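Local coordinates for protein 2-dehydropantoate 2-reductase (Geobacter metallireducens, PDB 3HN2) that probably catalyses the NADPH-dependent reduction of ketopantoate (2-dehydropantoate) to pantoic acid, a step on the pathway to pantothenate, at residues E160-A163 with A164-R167; D177-K180 with R181-E185; M259-D262 with R263-R267; L269-A272 with A273-T277. One frame throughout, in Å; residues are numbered along the deposited sequence.

Interaction 1. Residues E160-A163 with A164-R167; sequences EELA and AMFR
Glu160 and Arg167 face each other across almost two turns of helix 157-168 and form a charged pair on it. The salt bridge is long, with Glu160 OE1 3.8 Å from NH1 of Arg167, and the oxygen lies at the edge of the guanidinium, near its plane; the carboxylate and guanidinium planes are turned 26° apart. Both chains are bent to meet: Glu160 folds at chi2 (-67°), and Arg167 turns back along the helix at chi3 (-64°). That bend lays the guanidinium over the backbone, with Ala163 O beneath the centre of one face, while Arg167 NH2 comes 3.7 Å from the methyl CB of Ala163. Alanine suits this position because its single methyl fits under the arginine. NH2 also has a hydrogen bond to Cys173 O in the neighbouring strand.

The backbone supplies four regular i to i+4 hydrogen bonds, from Glu160 O to Ala164 N (2.8 Å) through to Ala163 O and Arg167 N (3.0 Å).

Apolar contact falls on another side of the helix. Leu162 and Met165 run side by side, pointing the same way, and Leu162 CD2 is 4.2 Å from Met165 CE. Leu162 also packs on Leu148 of strand 142-150. The Phe166 ring has its CD2 3.3 Å from Leu162 O and packs beyond the helix on Ile146 and Leu148 and on Cys173.

Helix 157-168 is the crossover of a beta-alpha-beta unit between strands 142-150 and 173-175. Leucine and phenylalanine thus meet the sheet through apolar packing, whereas the loose Glu160-Arg167 pair probably adds only modest attraction, the arginine being tied more directly to the strand carbonyl.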
loop_
_atom_site.group_PDB
_atom_site.type_symbol
_atom_site.label_atom_id
_atom_site.label_comp_id
_atom_site.label_asym_id
_atom_site.label_seq_id
_atom_site.Cartn_x
_atom_site.Cartn_y
_atom_site.Cartn_z
ATOM N N GLU A 160 -5.902 21.351 16.545
ATOM C CA GLU A 160 -6.736 20.237 16.994
ATOM C C GLU A 160 -8.205 20.417 16.632
ATOM O O GLU A 160 -8.889 19.430 16.381
ATOM C CB GLU A 160 -6.574 19.972 18.496
ATOM C CG GLU A 160 -5.197 19.433 18.911
ATOM C CD GLU A 160 -4.893 18.025 18.383
ATOM O OE1 GLU A 160 -5.835 17.230 18.168
ATOM O OE2 GLU A 160 -3.697 17.710 18.195
ATOM N N GLU A 161 -8.683 21.665 16.608
ATOM C CA GLU A 161 -10.051 21.978 16.161
ATOM C C GLU A 161 -10.255 21.645 14.688
ATOM O O GLU A 161 -11.324 21.175 14.306
ATOM C CB GLU A 161 -10.412 23.449 16.407
ATOM C CG GLU A 161 -10.918 23.762 17.818
ATOM C CD GLU A 161 -10.993 25.263 18.120
ATOM O OE1 GLU A 161 -10.491 26.084 17.317
ATOM O OE2 GLU A 161 -11.559 25.624 19.175
ATOM N N LEU A 162 -9.235 21.901 13.870
ATOM C CA LEU A 162 -9.259 21.527 12.455
ATOM C C LEU A 162 -9.157 20.008 12.265
ATOM O O LEU A 162 -9.862 19.437 11.432
ATOM C CB LEU A 162 -8.141 22.237 11.683
ATOM C CG LEU A 162 -8.313 23.726 11.373
ATOM C CD1 LEU A 162 -7.060 24.278 10.706
ATOM C CD2 LEU A 162 -9.533 23.973 10.498
ATOM N N ALA A 163 -8.282 19.375 13.047
ATOM C CA ALA A 163 -8.120 17.921 13.064
ATOM C C ALA A 163 -9.416 17.217 13.443
ATOM O O ALA A 163 -9.794 16.226 12.808
ATOM C CB ALA A 163 -7.009 17.521 14.020
ATOM N N ALA A 164 -10.086 17.743 14.472
ATOM C CA ALA A 164 -11.385 17.238 14.920
ATOM C C ALA A 164 -12.431 17.387 13.823
ATOM O O ALA A 164 -13.187 16.450 13.549
ATOM C CB ALA A 164 -11.833 17.957 16.185
ATOM N N MET A 165 -12.442 18.561 13.191
ATOM C CA MET A 165 -13.357 18.883 12.096
ATOM C C MET A 165 -13.246 17.896 10.924
ATOM O O MET A 165 -14.265 17.467 10.382
ATOM C CB MET A 165 -13.119 20.322 11.616
ATOM C CG MET A 165 -14.077 20.799 10.543
ATOM S SD MET A 165 -13.317 22.031 9.482
ATOM C CE MET A 165 -13.686 23.530 10.404
ATOM N N PHE A 166 -12.017 17.542 10.550
ATOM C CA PHE A 166 -11.795 16.529 9.506
ATOM C C PHE A 166 -12.202 15.121 9.926
ATOM O O PHE A 166 -12.831 14.414 9.150
ATOM C CB PHE A 166 -10.347 16.520 9.022
ATOM C CG PHE A 166 -10.043 17.570 7.995
ATOM C CD1 PHE A 166 -10.544 17.462 6.703
ATOM C CD2 PHE A 166 -9.242 18.658 8.317
ATOM C CE1 PHE A 166 -10.261 18.427 5.746
ATOM C CE2 PHE A 166 -8.951 19.626 7.368
ATOM C CZ PHE A 166 -9.459 19.510 6.078
ATOM N N ARG A 167 -11.840 14.729 11.150
ATOM C CA ARG A 167 -12.175 13.403 11.697
ATOM C C ARG A 167 -13.679 13.179 11.835
ATOM O O ARG A 167 -14.162 12.064 11.628
ATOM C CB ARG A 167 -11.474 13.160 13.035
ATOM C CG ARG A 167 -9.980 12.850 12.918
ATOM C CD ARG A 167 -9.379 12.384 14.248
ATOM N NE ARG A 167 -9.421 13.426 15.279
ATOM C CZ ARG A 167 -8.379 14.160 15.670
ATOM N NH1 ARG A 167 -8.537 15.081 16.614
ATOM N NH2 ARG A 167 -7.181 13.983 15.129
#

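Interaction 2. Residues D177-K180 with R181-E185; sequences DDLK and RARWE
Arg181 meets Asp178 at the very root of its side chain, where CB lies 3.4 Å from Asp178 OD2. The two side chains cross at about a right angle. With CG trans to the backbone N (chi1 179°), the arginine chain runs on past the aspartate, and CD is still 4.1 Å from the same OD2. OD2 itself takes a weak hydrogen bond from Ala234 N. Farther out the charges part: NE is 5.4 Å from OD2, so the two opposite charges are too far apart for a salt bridge and probably attract only weakly. NE turns instead to Glu185, one helical turn on, and reaches OE2 at 2.7 Å; the oxygen is met from above its carboxylate plane. NH2 adds a weak bond to the same oxygen, and NH1 is hydrogen-bonded to Thr235 O, so the guanidinium is held by both its own helix and a nearby loop.

Arginine suits this place because its aliphatic stem can pass Asp178 while its several N-H groups serve separate acceptors.

The neighbouring turn is closed by Arg183 N bonding Leu179 O at 3.1 Å. On another side, CD1 of Trp184 comes 3.2 Å from Lys180 O at the ring edge, and the indole packs on helices 211-229 and 271-284. Arg183 points to Gln103 O, Gly105 O and Glu109.

Asp178 occupies the N-cap, where aspartate is common; this is the first turn of long helix 179-200 in the helical C-terminal part of the ketopantoate reductase fold.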
loop_
_atom_site.group_PDB
_atom_site.type_symbol
_atom_site.label_atom_id
_atom_site.label_comp_id
_atom_site.label_asym_id
_atom_site.label_seq_id
_atom_site.Cartn_x
_atom_site.Cartn_y
_atom_site.Cartn_z
ATOM N N ASP A 177 4.079 18.521 14.989
ATOM C CA ASP A 177 4.741 19.768 15.401
ATOM C C ASP A 177 5.786 20.184 14.370
ATOM O O ASP A 177 6.265 21.325 14.368
ATOM C CB ASP A 177 5.416 19.605 16.768
ATOM C CG ASP A 177 4.429 19.353 17.891
ATOM O OD1 ASP A 177 3.206 19.346 17.639
ATOM O OD2 ASP A 177 4.885 19.159 19.039
ATOM N N ASP A 178 6.139 19.240 13.501
ATOM C CA ASP A 178 7.129 19.473 12.464
ATOM C C ASP A 178 6.477 19.307 11.097
ATOM O O ASP A 178 6.573 18.246 10.460
ATOM C CB ASP A 178 8.312 18.525 12.647
ATOM C CG ASP A 178 9.615 19.101 12.126
ATOM O OD1 ASP A 178 9.592 20.173 11.470
ATOM O OD2 ASP A 178 10.665 18.461 12.373
ATOM N N LEU A 179 5.784 20.366 10.679
ATOM C CA LEU A 179 5.154 20.456 9.363
ATOM C C LEU A 179 6.199 20.355 8.253
ATOM O O LEU A 179 6.016 19.626 7.270
ATOM C CB LEU A 179 4.398 21.784 9.245
ATOM C CG LEU A 179 3.901 22.236 7.868
ATOM C CD1 LEU A 179 2.826 21.296 7.360
ATOM C CD2 LEU A 179 3.380 23.667 7.933
ATOM N N LYS A 180 7.293 21.092 8.442
ATOM C CA LYS A 180 8.396 21.146 7.502
ATOM C C LYS A 180 8.921 19.743 7.183
ATOM O O LYS A 180 9.127 19.416 6.016
ATOM C CB LYS A 180 9.507 22.032 8.065
ATOM C CG LYS A 180 10.401 22.696 7.025
ATOM C CD LYS A 180 11.651 23.268 7.689
ATOM C CE LYS A 180 12.360 24.281 6.805
ATOM N NZ LYS A 180 11.762 25.640 6.930
ATOM N N ARG A 181 9.110 18.923 8.219
ATOM C CA ARG A 181 9.594 17.550 8.058
ATOM C C ARG A 181 8.617 16.707 7.247
ATOM O O ARG A 181 9.017 16.058 6.303
ATOM C CB ARG A 181 9.877 16.891 9.412
ATOM C CG ARG A 181 10.367 15.443 9.304
ATOM C CD ARG A 181 10.488 14.788 10.666
ATOM N NE ARG A 181 10.191 13.365 10.572
ATOM C CZ ARG A 181 11.067 12.388 10.784
ATOM N NH1 ARG A 181 12.312 12.664 11.146
ATOM N NH2 ARG A 181 10.685 11.127 10.652
ATOM N N ALA A 182 7.339 16.779 7.603
ATOM C CA ALA A 182 6.264 16.034 6.951
ATOM C C ALA A 182 6.116 16.307 5.447
ATOM O O ALA A 182 5.787 15.392 4.683
ATOM C CB ALA A 182 4.954 16.299 7.672
ATOM N N ARG A 183 6.344 17.560 5.039
ATOM C CA ARG A 183 6.384 17.958 3.626
ATOM C C ARG A 183 7.518 17.224 2.916
ATOM O O ARG A 183 7.324 16.641 1.843
ATOM C CB ARG A 183 6.586 19.478 3.491
ATOM C CG ARG A 183 5.367 20.334 3.854
ATOM C CD ARG A 183 4.569 20.753 2.619
ATOM N NE ARG A 183 3.138 20.782 2.908
ATOM C CZ ARG A 183 2.176 20.768 1.989
ATOM N NH1 ARG A 183 0.904 20.794 2.367
ATOM N NH2 ARG A 183 2.476 20.726 0.697
ATOM N N TRP A 184 8.696 17.244 3.541
ATOM C CA TRP A 184 9.870 16.548 3.035
ATOM C C TRP A 184 9.700 15.031 3.053
ATOM O O TRP A 184 10.242 14.333 2.195
ATOM C CB TRP A 184 11.102 16.941 3.844
ATOM C CG TRP A 184 11.741 18.208 3.383
ATOM C CD1 TRP A 184 11.626 19.444 3.960
ATOM C CD2 TRP A 184 12.598 18.374 2.245
ATOM N NE1 TRP A 184 12.361 20.365 3.253
ATOM C CE2 TRP A 184 12.963 19.739 2.193
ATOM C CE3 TRP A 184 13.082 17.507 1.259
ATOM C CZ2 TRP A 184 13.800 20.255 1.197
ATOM C CZ3 TRP A 184 13.919 18.021 0.267
ATOM C CH2 TRP A 184 14.268 19.383 0.247
ATOM N N GLU A 185 8.949 14.536 4.034
ATOM C CA GLU A 185 8.619 13.120 4.137
ATOM C C GLU A 185 7.821 12.658 2.921
ATOM O O GLU A 185 8.067 11.575 2.398
ATOM C CB GLU A 185 7.836 12.838 5.424
ATOM C CG GLU A 185 8.632 12.982 6.728
ATOM C CD GLU A 185 7.850 12.517 7.955
ATOM O OE1 GLU A 185 6.605 12.660 7.974
ATOM O OE2 GLU A 185 8.482 12.010 8.906
#

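Interaction 3. Residues M259-D262 with R263-R267; sequences MEID and REEGR
Asp262 and Arg267 cross obliquely at the end of helix 258-264, with carboxylate and guanidinium planes 76° apart, far from the parallel, two-pronged arrangement such groups can adopt. A single oxygen therefore does the work: Asp262 OD1 lies at the edge of the guanidinium, in its plane, and takes a hydrogen bond of 2.9 Å from Arg267 NH2, with an N-H...O angle of 159°. The arginine doubles back to get there. Its CG sits between the backbone N and the carbonyl carbon (chi1 89°), which brings CG and CD each to 3.4 Å from the same OD1. NH2 also pairs with Glu265 OE1 at 3.0 Å, so one amino group serves two acids, and this positive charge probably offsets the repulsion between their carboxylates.

Glu260 and Glu264 lie side by side and point the same way, their carboxylates turned steeply against each other and their OE2 atoms 4.2 Å apart. Lys256, in a salt bridge with Glu264, probably eases the like charges. Arg263 leads away to Ala198 O and Leu199 O of helix 179-200, while Ile261 CG2 rests 4.1 Å from Glu265 OE1.

Beneath these side chains the backbone closes the helix. Arg267 N reaches Asp262 O at 2.9 Å, in the carbonyl plane, and Gly266 N makes a weak bond back to Arg263 O. Gly266, with a positive phi that glycine readily accepts, is the C-prime residue: this is a Schellman motif, with the Asp262-Glu265-Arg267 salt-bridge network beside it.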
loop_
_atom_site.group_PDB
_atom_site.type_symbol
_atom_site.label_atom_id
_atom_site.label_comp_id
_atom_site.label_asym_id
_atom_site.label_seq_id
_atom_site.Cartn_x
_atom_site.Cartn_y
_atom_site.Cartn_z
ATOM N N MET A 259 0.920 13.217 -11.562
ATOM C CA MET A 259 1.733 13.820 -12.622
ATOM C C MET A 259 1.677 13.068 -13.949
ATOM O O MET A 259 1.708 13.689 -15.014
ATOM C CB MET A 259 3.189 13.948 -12.180
ATOM C CG MET A 259 3.568 15.301 -11.600
ATOM S SD MET A 259 5.359 15.552 -11.605
ATOM C CE MET A 259 5.677 15.425 -13.339
ATOM N N GLU A 260 1.609 11.739 -13.875
ATOM C CA GLU A 260 1.482 10.892 -15.058
ATOM C C GLU A 260 0.119 11.100 -15.726
ATOM O O GLU A 260 0.027 11.180 -16.954
ATOM C CB GLU A 260 1.691 9.418 -14.687
ATOM C CG GLU A 260 1.584 8.451 -15.874
ATOM C CD GLU A 260 1.849 6.996 -15.515
ATOM O OE1 GLU A 260 2.020 6.675 -14.318
ATOM O OE2 GLU A 260 1.877 6.165 -16.449
ATOM N N ILE A 261 -0.925 11.194 -14.903
ATOM C CA ILE A 261 -2.292 11.452 -15.364
ATOM C C ILE A 261 -2.372 12.807 -16.074
ATOM O O ILE A 261 -2.967 12.917 -17.147
ATOM C CB ILE A 261 -3.321 11.376 -14.187
ATOM C CG1 ILE A 261 -3.303 9.993 -13.513
ATOM C CG2 ILE A 261 -4.741 11.747 -14.648
ATOM C CD1 ILE A 261 -3.617 8.809 -14.433
ATOM N N ASP A 262 -1.739 13.816 -15.480
ATOM C CA ASP A 262 -1.651 15.151 -16.071
ATOM C C ASP A 262 -0.901 15.157 -17.410
ATOM O O ASP A 262 -1.264 15.900 -18.326
ATOM C CB ASP A 262 -0.990 16.124 -15.090
ATOM C CG ASP A 262 -1.853 16.419 -13.872
ATOM O OD1 ASP A 262 -3.088 16.553 -14.018
ATOM O OD2 ASP A 262 -1.289 16.535 -12.762
ATOM N N ARG A 263 0.138 14.328 -17.506
ATOM C CA ARG A 263 0.899 14.125 -18.740
ATOM C C ARG A 263 0.028 13.488 -19.832
ATOM O O ARG A 263 0.057 13.933 -20.983
ATOM C CB ARG A 263 2.136 13.265 -18.449
ATOM C CG ARG A 263 2.934 12.795 -19.660
ATOM C CD ARG A 263 4.201 13.599 -19.827
ATOM N NE ARG A 263 5.353 12.746 -20.114
ATOM C CZ ARG A 263 6.031 12.732 -21.259
ATOM N NH1 ARG A 263 5.689 13.539 -22.255
ATOM N NH2 ARG A 263 7.059 11.908 -21.403
ATOM N N GLU A 264 -0.744 12.465 -19.456
ATOM C CA GLU A 264 -1.682 11.788 -20.364
ATOM C C GLU A 264 -2.771 12.708 -20.922
ATOM O O GLU A 264 -3.116 12.625 -22.103
ATOM C CB GLU A 264 -2.338 10.598 -19.666
ATOM C CG GLU A 264 -1.581 9.285 -19.795
ATOM C CD GLU A 264 -2.305 8.140 -19.116
ATOM O OE1 GLU A 264 -3.505 7.943 -19.399
ATOM O OE2 GLU A 264 -1.679 7.440 -18.295
ATOM N N GLU A 265 -3.303 13.579 -20.064
ATOM C CA GLU A 265 -4.323 14.558 -20.456
ATOM C C GLU A 265 -3.708 15.804 -21.098
ATOM O O GLU A 265 -4.430 16.663 -21.612
ATOM C CB GLU A 265 -5.179 14.964 -19.252
ATOM C CG GLU A 265 -6.107 13.870 -18.724
ATOM C CD GLU A 265 -6.773 14.231 -17.397
ATOM O OE1 GLU A 265 -6.208 15.044 -16.629
ATOM O OE2 GLU A 265 -7.866 13.690 -17.117
ATOM N N GLY A 266 -2.382 15.903 -21.054
ATOM C CA GLY A 266 -1.659 16.997 -21.692
ATOM C C GLY A 266 -1.758 18.333 -20.980
ATOM O O GLY A 266 -1.491 19.376 -21.578
ATOM N N ARG A 267 -2.146 18.312 -19.708
ATOM C CA ARG A 267 -2.191 19.533 -18.907
ATOM C C ARG A 267 -0.829 19.741 -18.225
ATOM O O ARG A 267 -0.073 18.773 -18.076
ATOM C CB ARG A 267 -3.366 19.501 -17.913
ATOM C CG ARG A 267 -3.078 18.893 -16.552
ATOM C CD ARG A 267 -3.916 19.553 -15.453
ATOM N NE ARG A 267 -5.351 19.536 -15.741
ATOM C CZ ARG A 267 -6.174 18.529 -15.451
ATOM N NH1 ARG A 267 -7.461 18.622 -15.758
ATOM N NH2 ARG A 267 -5.721 17.430 -14.859
#

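Interaction 4. Residues L269-A272 with A273-T277; sequences LEIA and AIFRT
Ala272 O is gripped twice by Thr277, through the backbone N at 2.8 Å and through the hydroxyl OG1 at 2.9 Å. The amide arrives nearly along the C=O axis, whereas the hydroxyl comes from above the carbonyl plane. Threonine suits the position because its OG1, set beside the backbone N (chi1 -52°), can turn back on a carbonyl of its own helix.

Ile271 O is also shared: Phe275 N lies 2.8 Å from it and Arg276 N 3.2 Å, the two donors reaching it from opposite faces of its plane. One carbonyl thus serves an i+4 and an i+5 partner, and the bonds of Arg276 and Thr277 to residues five back mark the wider, pi-type turn at 273-276.

Earlier, where the helix begins, Ile274 N bonds Glu270 O, and the isoleucine CD1 packs 3.8 Å from Glu270 CB. Glu270, at the N-cap, sends its carboxylate out to Thr79. Ile271 and Phe275 meet at a slant, CG2 of the first 4.2 Å from CB of the second; both are buried and also meet Met259 and helix 290-302, a setting suited to bulky apolar groups. Arg276 instead leads its charge away to Glu300.

The chemistry implies a buried turn in which the carbonyls of Ile271 and Ala272 each take two donors, which probably steadies the wider turn, while isoleucine and phenylalanine pack in the core.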
loop_
_atom_site.group_PDB
_atom_site.type_symbol
_atom_site.label_atom_id
_atom_site.label_comp_id
_atom_site.label_asym_id
_atom_site.label_seq_id
_atom_site.Cartn_x
_atom_site.Cartn_y
_atom_site.Cartn_z
ATOM N N LEU A 269 2.455 20.451 -15.687
ATOM C CA LEU A 269 2.935 19.668 -14.556
ATOM C C LEU A 269 3.473 20.551 -13.436
ATOM O O LEU A 269 3.929 21.672 -13.677
ATOM C CB LEU A 269 4.003 18.673 -15.013
ATOM C CG LEU A 269 3.674 17.804 -16.237
ATOM C CD1 LEU A 269 4.816 16.859 -16.554
ATOM C CD2 LEU A 269 2.393 17.016 -16.053
ATOM N N GLU A 270 3.420 20.029 -12.213
ATOM C CA GLU A 270 3.869 20.754 -11.031
ATOM C C GLU A 270 5.370 20.562 -10.762
ATOM O O GLU A 270 5.764 20.236 -9.638
ATOM C CB GLU A 270 3.052 20.326 -9.806
ATOM C CG GLU A 270 1.531 20.327 -9.986
ATOM C CD GLU A 270 0.782 20.152 -8.663
ATOM O OE1 GLU A 270 0.715 21.125 -7.875
ATOM O OE2 GLU A 270 0.254 19.046 -8.413
ATOM N N ILE A 271 6.199 20.768 -11.789
ATOM C CA ILE A 271 7.654 20.593 -11.683
ATOM C C ILE A 271 8.252 21.583 -10.692
ATOM O O ILE A 271 9.084 21.205 -9.866
ATOM C CB ILE A 271 8.372 20.772 -13.055
ATOM C CG1 ILE A 271 7.751 19.887 -14.140
ATOM C CG2 ILE A 271 9.895 20.543 -12.931
ATOM C CD1 ILE A 271 8.048 18.403 -13.995
ATOM N N ALA A 272 7.810 22.840 -10.772
ATOM C CA ALA A 272 8.354 23.927 -9.952
ATOM C C ALA A 272 8.322 23.597 -8.461
ATOM O O ALA A 272 9.370 23.565 -7.810
ATOM C CB ALA A 272 7.633 25.223 -10.248
ATOM N N ALA A 273 7.138 23.278 -7.945
ATOM C CA ALA A 273 6.954 22.996 -6.515
ATOM C C ALA A 273 7.504 21.642 -6.045
ATOM O O ALA A 273 8.108 21.560 -4.974
ATOM C CB ALA A 273 5.491 23.124 -6.145
ATOM N N ILE A 274 7.300 20.589 -6.831
ATOM C CA ILE A 274 7.778 19.255 -6.456
ATOM C C ILE A 274 9.308 19.103 -6.595
ATOM O O ILE A 274 9.956 18.498 -5.733
ATOM C CB ILE A 274 7.007 18.128 -7.219
ATOM C CG1 ILE A 274 5.511 18.181 -6.884
ATOM C CG2 ILE A 274 7.550 16.744 -6.874
ATOM C CD1 ILE A 274 4.625 17.462 -7.892
ATOM N N PHE A 275 9.882 19.682 -7.651
ATOM C CA PHE A 275 11.290 19.443 -7.987
ATOM C C PHE A 275 12.208 20.653 -7.840
ATOM O O PHE A 275 13.226 20.572 -7.153
ATOM C CB PHE A 275 11.420 18.913 -9.414
ATOM C CG PHE A 275 10.876 17.536 -9.611
ATOM C CD1 PHE A 275 11.708 16.428 -9.498
ATOM C CD2 PHE A 275 9.544 17.341 -9.954
ATOM C CE1 PHE A 275 11.215 15.144 -9.712
ATOM C CE2 PHE A 275 9.039 16.057 -10.159
ATOM C CZ PHE A 275 9.878 14.960 -10.034
ATOM N N ARG A 276 11.871 21.759 -8.498
ATOM C CA ARG A 276 12.804 22.892 -8.585
ATOM C C ARG A 276 12.964 23.660 -7.273
ATOM O O ARG A 276 14.063 24.119 -6.958
ATOM C CB ARG A 276 12.468 23.824 -9.757
ATOM C CG ARG A 276 12.793 23.239 -11.135
ATOM C CD ARG A 276 14.300 23.081 -11.334
ATOM N NE ARG A 276 14.648 22.420 -12.590
ATOM C CZ ARG A 276 15.850 21.916 -12.861
ATOM N NH1 ARG A 276 16.817 22.006 -11.958
ATOM N NH2 ARG A 276 16.088 21.320 -14.033
ATOM N N THR A 277 11.873 23.758 -6.511
ATOM C CA THR A 277 11.884 24.362 -5.166
ATOM C C THR A 277 12.705 23.551 -4.136
ATOM O O THR A 277 13.546 24.142 -3.450
ATOM C CB THR A 277 10.440 24.678 -4.639
ATOM O OG1 THR A 277 9.721 25.446 -5.613
ATOM C CG2 THR A 277 10.484 25.448 -3.341
#

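In the fold
Interaction 1 lies apart from the other three, on a crossover helix against the Rossmann-type sheet, while interactions 2, 3 and 4 belong to the helical C-terminal part. The centres of interactions 1 and 3 are about 33 Å apart, on opposite sides of the chain's centre. Interactions 3 and 4 touch: Leu269 and Ile271 pack against the helix carrying Met259 and Asp262. Interaction 4 is the buried one, with shared carbonyls and apolar side chains; the others are only partly buried and rest more on charged side chains paired along the helix or with neighbouring parts. Interactions 2 and 4 sit near helix starts, each with an acidic N-cap, whereas interaction 3 ends a helix and interaction 1 lies within one.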